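Local coordinates for protein papain-like cysteine protease (Porcine reproductive and respiratory syndrome virus, PDB 3MTV) that is the piece of a viral polyprotein that acts as a papain-like cysteine protease and metal-dependent nuclease, and probably blocks host mRNA nuclear export and interferon signalling, at residues G17-P23 with P50-D56; R136-D140 with E191-F196; I157-K161 with F171-L175. All coordinates share one frame; numbering follows the deposited sequence.

Contact 1 (G17-P23 with P50-D56); sequences GKVSWAP and PPHHVVD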
# COMPACT_ATOMS: atom_id res chain seq x y z
N GLY A 17 1.10 1.55 15.76
CA GLY A 17 0.86 0.14 16.05
C GLY A 17 -0.06 -0.35 14.96
O GLY A 17 -0.71 -1.46 15.05
N LYS A 18 -0.09 0.51 13.92
CA LYS A 18 -0.96 0.43 12.74
C LYS A 18 -0.26 -0.25 11.54
O LYS A 18 0.91 -0.09 11.32
CB LYS A 18 -1.52 1.82 12.38
CG LYS A 18 -2.51 2.45 13.40
CD LYS A 18 -3.09 3.84 13.00
CE LYS A 18 -4.02 4.45 14.13
NZ LYS A 18 -5.22 5.29 13.68
N VAL A 19 -1.04 -0.96 10.73
CA VAL A 19 -0.52 -1.93 9.78
C VAL A 19 -1.47 -2.15 8.54
O VAL A 19 -2.68 -1.91 8.62
CB VAL A 19 -0.39 -3.11 10.59
CG1 VAL A 19 -0.69 -4.36 9.84
CG2 VAL A 19 0.96 -3.04 11.29
N SER A 20 -0.94 -2.50 7.37
CA SER A 20 -1.74 -2.56 6.16
C SER A 20 -1.20 -3.66 5.29
O SER A 20 -0.07 -3.97 5.34
CB SER A 20 -1.64 -1.24 5.37
OG SER A 20 -1.69 -1.48 3.94
N TRP A 21 -1.96 -4.23 4.39
CA TRP A 21 -1.19 -4.99 3.44
C TRP A 21 -1.59 -4.63 2.02
O TRP A 21 -2.57 -4.03 1.85
CB TRP A 21 -1.43 -6.46 3.65
CG TRP A 21 -2.82 -7.00 3.27
CD1 TRP A 21 -3.96 -6.92 4.04
CD2 TRP A 21 -3.22 -7.70 2.08
NE1 TRP A 21 -5.03 -7.54 3.41
CE2 TRP A 21 -4.61 -8.05 2.23
CE3 TRP A 21 -2.55 -8.08 0.92
CZ2 TRP A 21 -5.34 -8.72 1.26
CZ3 TRP A 21 -3.28 -8.82 -0.07
CH2 TRP A 21 -4.67 -9.10 0.11
N ALA A 22 -0.87 -5.12 1.03
CA ALA A 22 -1.15 -4.77 -0.35
C ALA A 22 -0.55 -5.84 -1.22
O ALA A 22 0.34 -6.54 -0.75
CB ALA A 22 -0.53 -3.45 -0.63
N PRO A 23 -0.99 -5.96 -2.49
CA PRO A 23 -0.37 -7.01 -3.32
C PRO A 23 1.07 -6.62 -3.71
O PRO A 23 1.40 -5.45 -3.50
CB PRO A 23 -1.32 -7.17 -4.53
CG PRO A 23 -2.54 -6.54 -4.13
CD PRO A 23 -2.20 -5.42 -3.12
N PRO A 50 -9.12 -6.78 4.17
CA PRO A 50 -8.81 -6.65 2.74
C PRO A 50 -7.62 -5.66 2.54
O PRO A 50 -7.40 -4.76 3.40
CB PRO A 50 -10.12 -6.06 2.22
CG PRO A 50 -10.63 -5.17 3.42
CD PRO A 50 -10.27 -5.92 4.61
N PRO A 51 -6.97 -5.70 1.37
CA PRO A 51 -5.78 -4.92 1.08
C PRO A 51 -6.08 -3.47 1.30
O PRO A 51 -7.16 -3.13 1.14
CB PRO A 51 -5.61 -5.15 -0.35
CG PRO A 51 -6.63 -6.15 -0.83
CD PRO A 51 -7.67 -6.04 0.13
N HIS A 52 -5.18 -2.68 1.84
CA HIS A 52 -5.19 -1.24 1.61
C HIS A 52 -6.00 -0.69 2.64
O HIS A 52 -6.17 0.57 2.71
CB HIS A 52 -5.75 -0.79 0.22
CG HIS A 52 -5.10 -1.43 -1.01
ND1 HIS A 52 -3.75 -1.34 -1.31
CD2 HIS A 52 -5.65 -2.15 -2.02
CE1 HIS A 52 -3.51 -2.00 -2.44
NE2 HIS A 52 -4.66 -2.48 -2.91
N HIS A 53 -6.50 -1.57 3.51
CA HIS A 53 -6.99 -0.95 4.73
C HIS A 53 -6.06 -1.10 5.87
O HIS A 53 -5.47 -2.15 6.03
CB HIS A 53 -8.36 -1.40 5.18
CG HIS A 53 -9.40 -1.36 4.11
ND1 HIS A 53 -9.28 -2.02 2.91
CD2 HIS A 53 -10.62 -0.75 4.09
CE1 HIS A 53 -10.37 -1.82 2.20
NE2 HIS A 53 -11.19 -1.07 2.90
N VAL A 54 -6.00 -0.03 6.65
CA VAL A 54 -5.18 0.15 7.81
C VAL A 54 -5.94 -0.20 9.10
O VAL A 54 -7.12 0.17 9.31
CB VAL A 54 -4.76 1.64 7.79
CG1 VAL A 54 -4.84 2.26 9.09
CG2 VAL A 54 -3.31 1.77 7.15
N VAL A 55 -5.26 -0.88 10.01
CA VAL A 55 -5.85 -1.42 11.26
C VAL A 55 -4.95 -1.34 12.50
O VAL A 55 -3.77 -1.55 12.40
CB VAL A 55 -6.20 -2.93 11.11
CG1 VAL A 55 -6.84 -3.23 9.84
CG2 VAL A 55 -5.01 -3.75 11.09
N ASP A 56 -5.50 -1.06 13.69
CA ASP A 56 -4.72 -1.16 14.90
C ASP A 56 -4.90 -2.59 15.48
O ASP A 56 -5.89 -2.84 16.13
CB ASP A 56 -5.17 -0.09 15.88
CG ASP A 56 -4.47 -0.24 17.25
OD1 ASP A 56 -3.95 -1.40 17.49
OD2 ASP A 56 -4.43 0.76 18.05

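Contact 2 (R136-D140 with E191-F196); sequences RAVTD and EKIFRF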
# COMPACT_ATOMS: atom_id res chain seq x y z
N ARG A 136 -37.64 6.43 1.41
CA ARG A 136 -36.72 7.47 1.08
C ARG A 136 -35.78 7.75 2.28
O ARG A 136 -36.21 7.76 3.45
CB ARG A 136 -37.49 8.74 0.75
CG ARG A 136 -37.25 9.90 1.61
CD ARG A 136 -37.84 11.14 0.95
NE ARG A 136 -38.51 12.13 1.80
CZ ARG A 136 -39.47 12.94 1.35
NH1 ARG A 136 -39.87 12.83 0.09
NH2 ARG A 136 -40.03 13.84 2.15
N ALA A 137 -34.49 7.94 2.00
CA ALA A 137 -33.52 8.16 3.10
C ALA A 137 -32.86 9.45 2.92
O ALA A 137 -32.37 9.76 1.82
CB ALA A 137 -32.42 7.13 3.16
N VAL A 138 -32.82 10.19 4.03
CA VAL A 138 -32.43 11.58 3.97
C VAL A 138 -31.41 11.86 4.97
O VAL A 138 -31.49 11.43 6.14
CB VAL A 138 -33.52 12.59 4.32
CG1 VAL A 138 -33.03 13.99 3.91
CG2 VAL A 138 -34.84 12.26 3.69
N THR A 139 -30.50 12.66 4.47
CA THR A 139 -29.32 12.99 5.12
C THR A 139 -29.77 13.92 6.20
O THR A 139 -30.30 14.96 5.91
CB THR A 139 -28.47 13.64 4.13
OG1 THR A 139 -27.18 13.70 4.73
CG2 THR A 139 -29.12 15.07 3.65
N ASP A 140 -29.65 13.49 7.44
CA ASP A 140 -30.24 14.26 8.50
C ASP A 140 -29.18 14.43 9.52
O ASP A 140 -28.82 13.51 10.29
CB ASP A 140 -31.55 13.64 9.08
CG ASP A 140 -31.92 14.17 10.54
OD1 ASP A 140 -31.08 14.88 11.14
OD2 ASP A 140 -33.04 13.84 11.10
N GLU A 191 -32.04 20.11 3.50
CA GLU A 191 -32.16 18.65 3.44
C GLU A 191 -31.83 17.96 2.12
O GLU A 191 -32.23 18.45 1.02
CB GLU A 191 -33.64 18.30 3.66
CG GLU A 191 -34.24 18.74 4.96
CD GLU A 191 -34.38 17.58 5.91
OE1 GLU A 191 -33.41 17.33 6.69
OE2 GLU A 191 -35.46 16.93 5.83
N LYS A 192 -31.23 16.76 2.22
CA LYS A 192 -31.08 15.99 1.01
C LYS A 192 -31.22 14.46 1.04
O LYS A 192 -30.89 13.76 1.97
CB LYS A 192 -29.78 16.37 0.34
CG LYS A 192 -29.88 16.42 -1.15
CD LYS A 192 -28.75 17.32 -1.63
CE LYS A 192 -28.43 18.48 -0.64
NZ LYS A 192 -29.35 19.67 -0.84
N ILE A 193 -31.71 13.97 -0.05
CA ILE A 193 -31.86 12.56 -0.34
C ILE A 193 -30.46 11.99 -0.36
O ILE A 193 -29.56 12.50 -1.04
CB ILE A 193 -32.51 12.51 -1.75
CG1 ILE A 193 -33.03 13.98 -2.19
CG2 ILE A 193 -33.70 11.69 -1.74
CD1 ILE A 193 -32.10 15.26 -2.97
N PHE A 194 -30.26 11.00 0.46
CA PHE A 194 -29.05 10.16 0.47
C PHE A 194 -28.95 9.12 -0.69
O PHE A 194 -29.84 8.26 -0.96
CB PHE A 194 -28.97 9.44 1.82
CG PHE A 194 -27.71 8.63 2.05
CD1 PHE A 194 -26.49 9.23 2.13
CD2 PHE A 194 -27.77 7.24 2.21
CE1 PHE A 194 -25.37 8.49 2.33
CE2 PHE A 194 -26.69 6.53 2.34
CZ PHE A 194 -25.46 7.17 2.38
N ARG A 195 -27.83 9.24 -1.37
CA ARG A 195 -27.46 8.49 -2.52
C ARG A 195 -26.34 7.63 -1.98
O ARG A 195 -25.21 8.11 -1.79
CB ARG A 195 -26.93 9.42 -3.63
CG ARG A 195 -28.04 10.29 -4.40
CD ARG A 195 -27.54 10.91 -5.81
NE ARG A 195 -26.08 10.83 -6.18
CZ ARG A 195 -25.10 11.73 -5.88
NH1 ARG A 195 -25.38 12.83 -5.16
NH2 ARG A 195 -23.81 11.54 -6.29
N PHE A 196 -26.71 6.38 -1.69
CA PHE A 196 -25.91 5.24 -1.26
C PHE A 196 -24.57 4.91 -1.89
O PHE A 196 -23.99 3.90 -1.52
CB PHE A 196 -26.80 4.01 -1.45
CG PHE A 196 -27.90 3.99 -0.46
CD1 PHE A 196 -27.69 3.45 0.83
CD2 PHE A 196 -29.12 4.57 -0.74
CE1 PHE A 196 -28.63 3.48 1.84
CE2 PHE A 196 -30.17 4.59 0.29
CZ PHE A 196 -29.88 4.06 1.56

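Contact 3 (I157-K161 with F171-L175); sequences IRHLK and FEDLL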
# COMPACT_ATOMS: atom_id res chain seq x y z
N ILE A 157 -16.55 -0.59 1.97
CA ILE A 157 -17.10 -1.43 2.99
C ILE A 157 -17.74 -0.54 3.96
O ILE A 157 -17.04 0.16 4.75
CB ILE A 157 -16.06 -2.26 3.66
CG1 ILE A 157 -15.69 -3.40 2.78
CG2 ILE A 157 -16.52 -2.83 4.95
CD1 ILE A 157 -14.23 -3.52 2.66
N ARG A 158 -19.06 -0.61 3.92
CA ARG A 158 -19.96 0.15 4.79
C ARG A 158 -20.85 -0.67 5.67
O ARG A 158 -21.05 -1.92 5.51
CB ARG A 158 -20.80 1.12 4.01
CG ARG A 158 -19.98 2.26 3.72
CD ARG A 158 -20.70 3.13 2.66
NE ARG A 158 -20.01 4.42 2.37
CZ ARG A 158 -20.51 5.50 1.72
NH1 ARG A 158 -21.72 5.57 1.17
NH2 ARG A 158 -19.75 6.55 1.58
N HIS A 159 -21.39 0.11 6.59
CA HIS A 159 -22.15 -0.45 7.62
C HIS A 159 -23.07 0.60 8.23
O HIS A 159 -22.77 1.78 8.30
CB HIS A 159 -21.22 -1.04 8.60
CG HIS A 159 -21.89 -1.86 9.63
ND1 HIS A 159 -22.10 -1.40 10.91
CD2 HIS A 159 -22.36 -3.13 9.59
CE1 HIS A 159 -22.72 -2.35 11.60
NE2 HIS A 159 -22.87 -3.41 10.83
N LEU A 160 -24.24 0.20 8.69
CA LEU A 160 -24.83 1.17 9.54
C LEU A 160 -25.36 0.56 10.86
O LEU A 160 -25.42 -0.66 11.04
CB LEU A 160 -25.85 1.96 8.77
CG LEU A 160 -26.71 0.81 8.25
CD1 LEU A 160 -27.76 0.53 9.30
CD2 LEU A 160 -27.44 1.11 6.98
N LYS A 161 -25.70 1.44 11.80
CA LYS A 161 -25.97 1.03 13.14
C LYS A 161 -26.65 2.25 13.68
O LYS A 161 -26.54 3.34 13.07
CB LYS A 161 -24.66 0.72 13.87
CG LYS A 161 -23.91 1.94 14.45
CD LYS A 161 -22.66 1.50 15.30
CE LYS A 161 -22.16 2.58 16.36
NZ LYS A 161 -22.48 4.06 16.17
N PHE A 171 -14.66 0.45 12.62
CA PHE A 171 -15.63 1.26 11.95
C PHE A 171 -15.77 2.66 12.50
O PHE A 171 -15.63 2.97 13.72
CB PHE A 171 -16.99 0.59 11.93
CG PHE A 171 -17.05 -0.60 11.05
CD1 PHE A 171 -16.70 -1.81 11.52
CD2 PHE A 171 -17.50 -0.50 9.72
CE1 PHE A 171 -16.79 -2.97 10.61
CE2 PHE A 171 -17.57 -1.59 8.84
CZ PHE A 171 -17.24 -2.83 9.27
N GLU A 172 -16.14 3.50 11.59
CA GLU A 172 -15.86 4.87 11.70
C GLU A 172 -17.01 5.65 11.12
O GLU A 172 -17.42 5.46 9.99
CB GLU A 172 -14.61 5.04 10.88
CG GLU A 172 -13.55 3.99 11.25
CD GLU A 172 -12.69 4.47 12.46
OE1 GLU A 172 -12.91 5.72 12.68
OE2 GLU A 172 -11.86 3.69 13.14
N ASP A 173 -17.57 6.50 11.93
CA ASP A 173 -18.81 7.13 11.62
C ASP A 173 -18.53 7.98 10.43
O ASP A 173 -17.71 8.84 10.45
CB ASP A 173 -19.22 8.08 12.77
CG ASP A 173 -19.74 7.35 14.00
OD1 ASP A 173 -20.43 8.07 14.73
OD2 ASP A 173 -19.48 6.13 14.29
N LEU A 174 -19.30 7.80 9.40
CA LEU A 174 -19.27 8.68 8.26
C LEU A 174 -20.30 9.79 8.28
O LEU A 174 -19.92 10.95 8.32
CB LEU A 174 -19.68 7.84 7.10
CG LEU A 174 -18.96 8.21 5.83
CD1 LEU A 174 -19.90 7.99 4.72
CD2 LEU A 174 -18.56 9.63 5.85
N LEU A 175 -21.60 9.46 8.12
CA LEU A 175 -22.72 10.43 8.48
C LEU A 175 -23.98 9.87 8.99
O LEU A 175 -24.10 8.63 9.32
CB LEU A 175 -23.19 11.36 7.39
CG LEU A 175 -23.26 10.67 6.04
CD1 LEU A 175 -24.56 10.10 5.63
CD2 LEU A 175 -22.85 11.63 4.97
O HOH W 1 -21.03 6.07 17.37

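Contact 1 (G17-P23 with P50-D56)
Trp-21 O accepts two hydrogen bonds, both weak: one from His-52 N at 2.9 Å, bent to 129° at the hydrogen, and one from Ser-20 OG at 3.4 Å. The first joins strand 18-23 to a type II beta turn, Pro-50 to His-53, that leads into strand 54-56, an outer strand of the antiparallel sheet of the N-terminal part. Nearer the start of strand 18-23, Val-19 and Val-55 form a hydrogen-bonded antiparallel pair, with Val-55 N to Val-19 O at 3.1 Å and a weaker return bond. The side chain of Trp-21 packs alongside the turn. With Trp-21 CG set between its backbone N and carbonyl carbon (chi1 70°), the indole lays one face under Pro-51, and Pro-51 CA stands 3.7 Å from the centroid of the Trp-21 five-membered ring, a CH-pi contact. His-52 takes the left-handed corner of the turn; its ring carries Pro-51 CB over one face and brings CE1 to 3.8 Å from Ala-22 CB. Its ND1 hydrogen-bonds Tyr-13 OH, and its NE2 Arg-24 O, both of the second subunit, so the turn also takes part in the dimer interface. His-53 ND1 reaches back to Pro-51 O at 3.0 Å, from above the carbonyl plane, while its NE2 pairs with Ser-155 OG.

Contact 2 (R136-D140 with E191-F196)
Phe-194 N donates to Ala-137 O at 2.8 Å, with 153° at the hydrogen and the donor tilted 20° from the carbonyl plane. This backbone bond is the sound polar link between the two segments and flanks the non-hydrogen-bonded antiparallel pair Val-138 with Ile-193, whose CA atoms lie 4.5 Å apart. Beyond the pair, Thr-139 N also points at Lys-192 O, but that oxygen is placed too close to its neighbours for the bond to be more than doubtful. Strand 192-193 thus lines the outer edge of the C-terminal sheet with little regular bonding. Nonpolar contact supplements it: Ala-137 CB meets Phe-194 CB at 4.4 Å and Phe-196 CZ at 4.3 Å. Phe-194 CG lies anti to its own N (chi1 -174°), carrying the ring past Ala-137 onto Leu-175 and Ile-177 of strand 171-181. The carbonyl of Phe-194 is taken by Gln-127 NE2. Glu-191 OE2 and Asp-140 OD2 both form salt bridges with Arg-178, which probably offsets the repulsion of the two carboxylates, Glu-191 OE1 and Asp-140 OD1 standing 5.6 Å apart. The chemistry therefore implies an edge strand held by few backbone bonds, with one acidic side chain from each segment paired to Arg-178 of strand 171-181.

Contact 3 (I157-K161 with F171-L175)
The strand that carries the probable catalytic histidine of the papain-like protease domain supplies one side of this contact: His-159, an active-site residue by similarity, packs on Phe-171. Strands 158-162 and 171-181 are not direct neighbours, since strand 145-150 runs between them in the sheet; accordingly their short segments keep 8.4 Å between axes and meet through side chains without a direct hydrogen bond. The angle between these segments is 75°. His-159 CB approaches Phe-171 CE2 to 3.7 Å, and the two rings lie obliquely, with centroids 5.3 Å apart and planes at 46°. His-159 CG is anti to the backbone N (chi1 -170°), and the imidazole, still beside Phe-171, also reaches Cys-90, about 3 Å between the nearest atoms of the two side chains. Ile-157 CG2 meets the same Phe-171 CE2 at 4.2 Å, while Phe-150 of the intervening strand also packs on this ring. On a second patch Leu-174 CD1 lies over one face of the Arg-158 guanidinium, 3.5 Å from NH2; NH1 of that arginine is bonded to Tyr-202 OH. At the far end, Lys-161 NZ and Asp-173 OD2 stand 4.1 Å apart, beyond a salt bridge. A water takes a hydrogen bond from Lys-161 NZ at 2.8 Å and gives a weak one to Asp-173 OD1, bridging them. Leu-174 and Leu-175 form a classic beta bulge against strand 145-150. A histidine on a sheet strand, brought up to a cysteine from elsewhere in the chain, is the arrangement of papain-like cysteine proteases.

From the N terminus, contact 1 comes first: it closes a 26-residue excursion containing helix 39-48 and adds strand 54-56 to the N-terminal sheet. It ends before the others begin. Contact 2 then closes a long excursion from strand 135-139 to strand 192-193, and contact 3, whose two segments are separated by nine residues, falls entirely within it. Contacts 2 and 3 belong to one sheet, where strands 135-139 and 171-181 are neighbours; they also pack where Phe-196 O lies 3.9 Å from Arg-158 NH1. Contact 1 touches contact 3 as well, through Ile-157 CD1, which packs against His-53 and Pro-50, joining the N-terminal sheet to the protease domain.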